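Local coordinates for mitochondrial antiviral signaling protein (MAVS) (Equus caballus, PDB 4O9L) that probably relays antiviral innate immune signals by assembling into prion-like filaments through its caspase recruitment domain, at residues G77-A81 against C82-G86; S23-V27 against L28-P32. The protein carries 1 engineered substitution. All coordinates share one frame; numbering follows the deposited sequence.

Contact 1: residues G77-A81 against C82-G86; sequences GALRA and CELSG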
ATOM      1  N   GLY A  77      -6.946   4.208  -4.547  1.00  2.95           N
ATOM      2  CA  GLY A  77      -8.344   4.220  -4.126  1.00  3.23           C
ATOM      3  C   GLY A  77      -8.507   4.139  -2.614  1.00  3.32           C
ATOM      4  O   GLY A  77      -9.338   4.834  -2.008  1.00  3.61           O
ATOM      5  N   ALA A  78      -7.703   3.283  -1.993  1.00  3.98           N
ATOM      6  CA  ALA A  78      -7.793   3.059  -0.559  1.00  4.71           C
ATOM      7  C   ALA A  78      -7.307   4.276   0.226  1.00  5.19           C
ATOM      8  O   ALA A  78      -7.868   4.611   1.283  1.00  6.03           O
ATOM      9  CB  ALA A  78      -7.008   1.812  -0.165  1.00  3.05           C
ATOM     10  N   LEU A  79      -6.261   4.931  -0.273  1.00  3.13           N
ATOM     11  CA  LEU A  79      -5.771   6.146   0.377  1.00  3.31           C
ATOM     12  C   LEU A  79      -6.853   7.231   0.395  1.00  3.66           C
ATOM     13  O   LEU A  79      -7.065   7.888   1.415  1.00  3.96           O
ATOM     14  CB  LEU A  79      -4.474   6.643  -0.281  1.00  3.22           C
ATOM     15  CG  LEU A  79      -3.257   5.759   0.027  1.00  3.04           C
ATOM     16  CD1 LEU A  79      -2.079   6.031  -0.936  1.00  3.02           C
ATOM     17  CD2 LEU A  79      -2.828   5.940   1.485  1.00  3.20           C
ATOM     18  N   ARG A  80      -7.543   7.409  -0.726  1.00  3.71           N
ATOM     19  CA  ARG A  80      -8.657   8.353  -0.794  1.00  4.14           C
ATOM     20  C   ARG A  80      -9.755   7.971   0.191  1.00  6.48           C
ATOM     21  O   ARG A  80     -10.318   8.822   0.887  1.00  7.17           O
ATOM     22  CB  ARG A  80      -9.229   8.402  -2.219  1.00  4.35           C
ATOM     23  CG  ARG A  80      -8.292   9.058  -3.226  1.00  4.98           C
ATOM     24  CD  ARG A  80      -8.755   8.820  -4.643  1.00  8.81           C
ATOM     25  NE  ARG A  80      -7.867   9.447  -5.622  1.00 10.61           N
ATOM     26  CZ  ARG A  80      -7.804   9.088  -6.900  1.00 14.14           C
ATOM     27  NH1 ARG A  80      -8.558   8.087  -7.346  1.00 11.53           N
ATOM     28  NH2 ARG A  80      -6.979   9.712  -7.725  1.00 19.04           N
ATOM     29  N   ALA A  81     -10.054   6.681   0.261  1.00  5.99           N
ATOM     30  CA  ALA A  81     -11.127   6.209   1.139  1.00  6.17           C
ATOM     31  C   ALA A  81     -10.793   6.361   2.630  1.00 12.07           C
ATOM     32  O   ALA A  81     -11.681   6.335   3.488  1.00  5.07           O
ATOM     33  CB  ALA A  81     -11.477   4.775   0.806  1.00  5.21           C
ATOM     34  N   CYS A  82      -9.506   6.522   2.935  1.00  4.36           N
ATOM     35  CA  CYS A  82      -9.044   6.638   4.313  1.00  6.97           C
ATOM     36  C   CYS A  82      -8.522   8.033   4.625  1.00  4.71           C
ATOM     37  O   CYS A  82      -7.657   8.171   5.494  1.00  9.24           O
ATOM     38  CB  CYS A  82      -7.930   5.616   4.609  1.00  5.07           C
ATOM     39  SG  CYS A  82      -8.493   3.897   4.589  1.00 12.51           S
ATOM     40  N   GLU A  83      -9.020   9.044   3.906  1.00  5.00           N
ATOM     41  CA  GLU A  83      -8.725  10.452   4.213  1.00  5.44           C
ATOM     42  C   GLU A  83      -7.240  10.782   4.077  1.00  5.25           C
ATOM     43  O   GLU A  83      -6.667  11.498   4.903  1.00  5.58           O
ATOM     44  CB  GLU A  83      -9.212  10.807   5.619  1.00  5.94           C
ATOM     45  CG  GLU A  83     -10.693  10.596   5.787  1.00  9.20           C
ATOM     46  CD  GLU A  83     -11.231  11.003   7.142  1.00 11.93           C
ATOM     47  OE1 GLU A  83     -11.704  12.156   7.278  1.00  9.99           O
ATOM     48  OE2 GLU A  83     -11.180  10.163   8.067  1.00 11.12           O
ATOM     49  N   LEU A  84      -6.633  10.236   3.030  1.00  5.46           N
ATOM     50  CA  LEU A  84      -5.227  10.470   2.711  1.00  6.18           C
ATOM     51  C   LEU A  84      -5.091  10.745   1.209  1.00  6.56           C
ATOM     52  O   LEU A  84      -4.209  10.191   0.532  1.00  4.91           O
ATOM     53  CB  LEU A  84      -4.368   9.276   3.162  1.00  4.27           C
ATOM     54  CG  LEU A  84      -4.196   9.128   4.686  1.00  4.45           C
ATOM     55  CD1 LEU A  84      -3.610   7.764   5.056  1.00  4.07           C
ATOM     56  CD2 LEU A  84      -3.334  10.248   5.290  1.00  4.90           C
ATOM     57  N   SER A  85      -5.975  11.603   0.696  1.00  4.85           N
ATOM     58  CA  SER A  85      -6.044  11.867  -0.740  1.00  4.99           C
ATOM     59  C   SER A  85      -4.777  12.519  -1.291  1.00  8.54           C
ATOM     60  O   SER A  85      -4.476  12.377  -2.474  1.00  8.55           O
ATOM     61  CB  SER A  85      -7.263  12.726  -1.100  1.00  8.99           C
ATOM     62  OG  SER A  85      -8.468  12.000  -0.941  1.00 11.87           O
ATOM     63  N   GLY A  86      -4.045  13.238  -0.441  1.00  5.20           N
ATOM     64  CA  GLY A  86      -2.779  13.812  -0.853  1.00  5.39           C
ATOM     65  C   GLY A  86      -1.754  12.733  -1.159  1.00  9.32           C
ATOM     66  O   GLY A  86      -1.002  12.835  -2.138  1.00  4.90           O
TER
HETATM   67  O   HOH W   1     -10.109  11.341   0.940  1.00 16.74           O
HETATM   68  O   HOH W   2      -6.755  11.864  -4.608  1.00 20.78           O
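Leu79 and Leu84 meet where helix 71-81 ends and the chain turns toward helix 85-96. The turn is a Schellman motif. Glu83 is its C-prime residue, with the positive phi of 63° that lets the chain reverse. Leu84 N donates to Leu79 O at 2.9 Å, the 6-to-1 bond of the motif. Glu83 N donates to Arg80 O at 3.3 Å and lies well above the carbonyl plane. Leu79 O is gripped twice, because Cys82 N also reaches it, at 3.2 Å. The two donors come from opposite faces of the carbonyl plane.

Leu79 and Leu84 share nearly the same rotamer, each with CG anti to its own carbonyl carbon. Their side chains cross at a slant. CD2 of Leu79 touches CB of Leu84 at 4.0 Å and lies about as close to its CD1. This is the hydrophobic contact between C3 and C'' that often accompanies a Schellman motif. Cys82 takes the same first torsion (chi1 -67°), which puts SG back beside the last helical turn, 3.4 Å from Ala78 O.

On the solvent side, Ser85 OG lies against the aliphatic start of Arg80, 3.7 Å from its CG. One water joins Ser85 OG to Arg80 O. The extended chain of Arg80 carries NE to a second water, which lies in plane at the guanidinium edge, accepts from NE and donates to Ser85 O.

The CB of Glu83 points away from residues 77-81, and OE2 forms a salt bridge with the engineered Arg29. Leu84 is the N-cap residue of helix 85-96. Leu79 also packs on Leu87 and Ala88 of that helix and on Ile30 of helix 27-30, while Cys82 touches Tyr33 in the loop beyond.

Contact 2: residues S23-V27 against L28-P32; sequences SRIHV and LRILP. Engineered in segment 28-32: Arg29 (natural residue Glu).
His26 holds the first turn of helix 27-30 by its backbone and lays its ring against the same turn. It occupies the N-cap position. Its O accepts from Ile30 N at 3.1 Å, and Val27 O accepts from Leu31 N at the same length. Both donors approach almost in line with the carbonyl bond. A second, weak bond runs from Ile30 N to Val27 O.

The ring contact is CH-pi. CB of Leu28 stands over one face of the His26 ring, 4.2 Å from its centroid and 27° off the normal. CG of His26 is anti to N (chi1 -179°), which swings the ring forward over residues 28 and 29. CB of the engineered Arg29 is 3.9 Å from His26 ND1. The extended Arg29 chain then leads away from the ring, toward Glu83.

Two apolar contacts reach back along the chain, one to Ile25 in the loop before the helix and one to Val27 at its start. CG2 of Ile25 meets CG2 of Ile30 at 3.8 Å. CG1 of Val27 meets CD1 of Leu31 at 3.9 Å.

Helix 39-66 holds this turn through Asn54, which bonds Val27 N and Ile25 O, and Tyr49, whose OH bonds His26 NE2. Ile25 packs on Leu79 and Ile30 on Leu75, both of helix 71-81.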
ATOM      1  N   SER A  23       3.773   7.405   6.809  1.00  9.40           N
ATOM      2  CA  SER A  23       3.689   6.863   8.166  1.00  9.72           C
ATOM      3  C   SER A  23       2.332   7.045   8.852  1.00  8.21           C
ATOM      4  O   SER A  23       2.041   6.380   9.848  1.00 11.71           O
ATOM      5  CB  SER A  23       4.800   7.437   9.048  1.00 10.63           C
ATOM      6  OG  SER A  23       4.544   8.795   9.352  1.00 13.32           O
ATOM      7  N   ARG A  24       1.500   7.937   8.331  1.00  5.01           N
ATOM      8  CA  ARG A  24       0.203   8.189   8.954  1.00  5.02           C
ATOM      9  C   ARG A  24      -0.926   7.314   8.407  1.00  5.57           C
ATOM     10  O   ARG A  24      -2.078   7.450   8.821  1.00 10.76           O
ATOM     11  CB  ARG A  24      -0.160   9.680   8.902  1.00 11.39           C
ATOM     12  CG  ARG A  24       0.464  10.483  10.048  1.00 21.80           C
ATOM     13  CD  ARG A  24       0.472  11.986   9.762  1.00 24.80           C
ATOM     14  NE  ARG A  24       1.242  12.300   8.559  1.00 27.25           N
ATOM     15  CZ  ARG A  24       2.565  12.436   8.527  1.00 26.01           C
ATOM     16  NH1 ARG A  24       3.180  12.711   7.384  1.00 26.55           N
ATOM     17  NH2 ARG A  24       3.273  12.290   9.638  1.00 23.81           N
ATOM     18  N   ILE A  25      -0.597   6.408   7.491  1.00  4.17           N
ATOM     19  CA  ILE A  25      -1.541   5.360   7.122  1.00  4.01           C
ATOM     20  C   ILE A  25      -1.779   4.553   8.394  1.00  9.23           C
ATOM     21  O   ILE A  25      -0.831   4.267   9.133  1.00  9.04           O
ATOM     22  CB  ILE A  25      -0.951   4.445   6.024  1.00  3.51           C
ATOM     23  CG1 ILE A  25      -0.730   5.248   4.738  1.00  5.89           C
ATOM     24  CG2 ILE A  25      -1.847   3.219   5.764  1.00  3.26           C
ATOM     25  CD1 ILE A  25      -0.071   4.449   3.622  1.00  4.51           C
ATOM     26  N   HIS A  26      -3.035   4.229   8.684  1.00  3.80           N
ATOM     27  CA  HIS A  26      -3.335   3.297   9.760  1.00  7.97           C
ATOM     28  C   HIS A  26      -3.643   1.959   9.103  1.00  7.04           C
ATOM     29  O   HIS A  26      -4.642   1.835   8.393  1.00  6.60           O
ATOM     30  CB  HIS A  26      -4.538   3.764  10.575  1.00 10.46           C
ATOM     31  CG  HIS A  26      -4.876   2.861  11.723  1.00 18.15           C
ATOM     32  ND1 HIS A  26      -6.129   2.824  12.300  1.00 20.53           N
ATOM     33  CD2 HIS A  26      -4.123   1.963  12.405  1.00 22.28           C
ATOM     34  CE1 HIS A  26      -6.133   1.942  13.284  1.00 18.24           C
ATOM     35  NE2 HIS A  26      -4.928   1.404  13.367  1.00 22.15           N
ATOM     36  N   VAL A  27      -2.789   0.968   9.333  1.00  3.49           N
ATOM     37  CA  VAL A  27      -2.902  -0.306   8.617  1.00  6.72           C
ATOM     38  C   VAL A  27      -4.286  -0.940   8.726  1.00  4.51           C
ATOM     39  O   VAL A  27      -4.879  -1.356   7.720  1.00  4.85           O
ATOM     40  CB  VAL A  27      -1.817  -1.313   9.074  1.00  8.62           C
ATOM     41  CG1 VAL A  27      -2.124  -2.734   8.555  1.00  3.40           C
ATOM     42  CG2 VAL A  27      -0.454  -0.856   8.596  1.00  8.40           C
ATOM     43  N   LEU A  28      -4.823  -0.992   9.938  1.00  3.62           N
ATOM     44  CA  LEU A  28      -6.087  -1.684  10.153  1.00  3.82           C
ATOM     45  C   LEU A  28      -7.221  -1.022   9.386  1.00  6.04           C
ATOM     46  O   LEU A  28      -8.096  -1.697   8.852  1.00  7.29           O
ATOM     47  CB  LEU A  28      -6.414  -1.768  11.644  1.00  9.60           C
ATOM     48  CG  LEU A  28      -5.628  -2.795  12.461  1.00  7.51           C
ATOM     49  CD1 LEU A  28      -6.342  -3.010  13.810  1.00  9.85           C
ATOM     50  CD2 LEU A  28      -5.472  -4.118  11.708  1.00  4.07           C
ATOM     51  N   ARG A  29      -7.190   0.304   9.316  1.00  5.60           N
ATOM     52  CA  ARG A  29      -8.209   1.046   8.594  1.00  8.21           C
ATOM     53  C   ARG A  29      -8.109   0.874   7.083  1.00  6.93           C
ATOM     54  O   ARG A  29      -9.128   0.804   6.405  1.00  6.45           O
ATOM     55  CB  ARG A  29      -8.139   2.536   8.943  1.00 11.33           C
ATOM     56  CG  ARG A  29      -9.169   3.362   8.214  1.00 12.12           C
ATOM     57  CD  ARG A  29      -9.129   4.825   8.624  1.00 13.47           C
ATOM     58  NE  ARG A  29     -10.204   5.559   7.968  1.00  9.51           N
ATOM     59  CZ  ARG A  29     -10.295   6.882   7.940  1.00 11.11           C
ATOM     60  NH1 ARG A  29     -11.315   7.460   7.312  1.00 12.27           N
ATOM     61  NH2 ARG A  29      -9.362   7.616   8.537  1.00 11.95           N
ATOM     62  N   ILE A  30      -6.895   0.796   6.550  1.00  3.79           N
ATOM     63  CA  ILE A  30      -6.736   0.751   5.098  1.00  3.37           C
ATOM     64  C   ILE A  30      -6.972  -0.641   4.495  1.00  5.67           C
ATOM     65  O   ILE A  30      -7.466  -0.737   3.367  1.00  3.40           O
ATOM     66  CB  ILE A  30      -5.383   1.340   4.617  1.00  3.15           C
ATOM     67  CG1 ILE A  30      -5.474   1.718   3.121  1.00  5.71           C
ATOM     68  CG2 ILE A  30      -4.236   0.354   4.883  1.00  3.26           C
ATOM     69  CD1 ILE A  30      -4.299   2.569   2.585  1.00  7.08           C
ATOM     70  N   LEU A  31      -6.645  -1.697   5.251  1.00  3.43           N
ATOM     71  CA  LEU A  31      -6.723  -3.085   4.761  1.00  4.81           C
ATOM     72  C   LEU A  31      -8.016  -3.479   4.005  1.00  6.12           C
ATOM     73  O   LEU A  31      -7.931  -4.026   2.904  1.00  5.73           O
ATOM     74  CB  LEU A  31      -6.444  -4.098   5.886  1.00  3.71           C
ATOM     75  CG  LEU A  31      -5.003  -4.307   6.350  1.00  3.67           C
ATOM     76  CD1 LEU A  31      -4.950  -5.285   7.528  1.00  3.79           C
ATOM     77  CD2 LEU A  31      -4.134  -4.823   5.207  1.00  6.93           C
ATOM     78  N   PRO A  32      -9.209  -3.206   4.585  1.00  4.12           N
ATOM     79  CA  PRO A  32     -10.418  -3.680   3.901  1.00  6.53           C
ATOM     80  C   PRO A  32     -10.661  -2.983   2.560  1.00  6.60           C
ATOM     81  O   PRO A  32     -11.455  -3.488   1.760  1.00 10.76           O
ATOM     82  CB  PRO A  32     -11.548  -3.319   4.880  1.00  5.53           C
ATOM     83  CG  PRO A  32     -10.877  -3.007   6.181  1.00  7.89           C
ATOM     84  CD  PRO A  32      -9.542  -2.471   5.821  1.00  4.50           C
TER

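How the contacts relate
Contact 2 comes first along the chain and contact 1 follows in series, with helix 39-66 between them. Their centres lie about 10 Å apart. Contact 2 starts a helix, and contact 1 ends one and leads into the last. Both belong to the caspase recruitment domain, a helical bundle of the death-fold clan. They touch directly. Glu83 OE2 lies 2.8 Å from Arg29 NH1, a link that belongs to the engineered protein, since residue 29 is glutamate in the natural sequence. Ala78 CB packs on Ile30 CG1 at 3.6 Å and joins helix 71-81 to helix 27-30. Just after helix 71-81, Cys82 SG lies 3.6 Å from Ile30 CA.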